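Long-range contact in hydrogenase expression/formation protein (hypb) (Archaeoglobus fulgidus, PDB 2WSM), which probably binds and hydrolyses GTP as a G3E-family maturation factor in hydrogenase assembly, a role associated with nickel and zinc binding: residues N34-I39 / N131-M136. Numbering follows the deposited sequence.
Sequences NIMGAI and NYRVVM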
# COMPACT_ATOMS: atom_id res chain seq x y z
N ASN A 34 5.68 -6.11 13.78
CA ASN A 34 5.67 -5.87 12.35
C ASN A 34 6.36 -4.53 12.10
O ASN A 34 5.81 -3.47 12.41
CB ASN A 34 4.21 -5.85 11.87
CG ASN A 34 4.08 -5.49 10.40
OD1 ASN A 34 5.06 -5.40 9.67
ND2 ASN A 34 2.83 -5.31 9.96
N ILE A 35 7.57 -4.56 11.55
CA ILE A 35 8.33 -3.33 11.36
C ILE A 35 8.29 -2.86 9.92
O ILE A 35 8.90 -3.46 9.04
CB ILE A 35 9.80 -3.46 11.81
CG1 ILE A 35 9.85 -3.82 13.30
CG2 ILE A 35 10.57 -2.15 11.53
CD1 ILE A 35 11.19 -4.33 13.76
N MET A 36 7.57 -1.77 9.71
CA MET A 36 7.31 -1.27 8.37
C MET A 36 8.14 -0.03 8.08
O MET A 36 8.62 0.65 8.99
CB MET A 36 5.82 -0.97 8.21
CG MET A 36 4.95 -2.21 8.06
SD MET A 36 3.19 -1.90 8.33
CE MET A 36 3.16 -1.82 10.13
N GLY A 37 8.32 0.26 6.80
CA GLY A 37 9.06 1.43 6.38
C GLY A 37 9.71 1.24 5.03
O GLY A 37 9.93 0.12 4.58
N ALA A 38 10.01 2.35 4.37
CA ALA A 38 10.61 2.31 3.05
C ALA A 38 11.99 1.70 3.14
O ALA A 38 12.61 1.65 4.21
CB ALA A 38 10.67 3.71 2.44
N ILE A 39 12.49 1.22 2.01
CA ILE A 39 13.85 0.75 1.96
C ILE A 39 14.71 1.97 2.30
O ILE A 39 14.39 3.10 1.89
CB ILE A 39 14.17 0.16 0.57
CG1 ILE A 39 15.41 -0.73 0.63
CG2 ILE A 39 14.32 1.26 -0.47
CD1 ILE A 39 15.63 -1.58 -0.62
N ASN A 131 1.61 -8.52 17.36
CA ASN A 131 1.26 -7.78 18.58
C ASN A 131 1.35 -6.25 18.42
O ASN A 131 0.50 -5.52 18.93
CB ASN A 131 2.15 -8.22 19.75
CG ASN A 131 2.11 -9.71 20.01
OD1 ASN A 131 2.46 -10.53 19.14
ND2 ASN A 131 1.68 -10.09 21.21
N TYR A 132 2.38 -5.78 17.73
CA TYR A 132 2.60 -4.35 17.56
C TYR A 132 3.10 -3.97 16.17
O TYR A 132 3.78 -4.75 15.51
CB TYR A 132 3.59 -3.82 18.61
CG TYR A 132 3.11 -4.07 20.02
CD1 TYR A 132 3.43 -5.26 20.67
CD2 TYR A 132 2.33 -3.13 20.68
CE1 TYR A 132 2.98 -5.50 21.95
CE2 TYR A 132 1.87 -3.36 21.96
CZ TYR A 132 2.20 -4.55 22.59
OH TYR A 132 1.76 -4.80 23.87
N ARG A 133 2.76 -2.77 15.75
CA ARG A 133 3.18 -2.25 14.46
C ARG A 133 4.12 -1.07 14.68
O ARG A 133 3.81 -0.13 15.41
CB ARG A 133 1.97 -1.80 13.66
CG ARG A 133 1.20 -2.92 12.97
CD ARG A 133 -0.30 -2.86 13.28
NE ARG A 133 -0.59 -3.65 14.48
CZ ARG A 133 -1.23 -4.82 14.48
NH1 ARG A 133 -1.68 -5.34 13.34
NH2 ARG A 133 -1.43 -5.46 15.62
N VAL A 134 5.28 -1.13 14.05
CA VAL A 134 6.19 0.00 14.05
C VAL A 134 6.35 0.50 12.61
O VAL A 134 6.45 -0.30 11.67
CB VAL A 134 7.55 -0.36 14.68
CG1 VAL A 134 8.51 0.83 14.62
CG2 VAL A 134 7.35 -0.79 16.13
N VAL A 135 6.34 1.81 12.45
CA VAL A 135 6.55 2.40 11.15
C VAL A 135 7.75 3.33 11.25
O VAL A 135 7.75 4.27 12.04
CB VAL A 135 5.32 3.19 10.64
CG1 VAL A 135 5.59 3.73 9.24
CG2 VAL A 135 4.09 2.31 10.63
N MET A 136 8.78 3.03 10.47
CA MET A 136 10.02 3.77 10.48
C MET A 136 10.13 4.66 9.27
O MET A 136 9.84 4.24 8.15
CB MET A 136 11.21 2.79 10.48
CG MET A 136 11.32 1.94 11.74
SD MET A 136 12.80 0.90 11.74
CE MET A 136 14.09 2.13 11.80
O HOH W 1 9.70 4.77 5.31
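N34 bonds to the two residues flanking R133, its partner in register, as in a regular parallel sheet: N34 N donates to Y132 O, and V134 N to N34 O, each at 2.9 Å. The pattern repeats two residues on, around V135, where M36 N reaches V134 O at 2.7 Å and M136 N reaches M36 O at 2.8 Å. These four bonds are nearly straight, with N-H...O angles of 159° to 172°, and they use the backbone N and O of both N34 and M36. I35 turns its own backbone to the other side, bonding I114 and N116, while R133 does likewise with D157. Beyond the last direct bond, M136 N to M36 O, a water bridges the two segments, accepting from A38 N and donating to M136 O at 2.9 Å.

On the face of N34, R133 and M36, the thioether chain bends at chi3 (-77°) and lies alongside R133, its CE methyl 3.6 Å from R133 CG. The polar ends nearby are satisfied outside the pair: N34 ND2 bonds E130 OE1, which also forms a salt bridge with R133 NH1, and N34 OD1 accepts from N116 ND2. On the other face, I35 CG2 touches M136 SD at 3.8 Å. G37, whose positive phi suits glycine, opens what looks like the Walker A P-loop, and its carbonyl O accepts from K43 NZ.

The two strands occupy the middle of the parallel sheet of this P-loop GTPase domain, 31-37 lying between 111-118 and 132-138, with 158-162 beyond. Helix 43-54, which follows the loop, packs on I35 and M136.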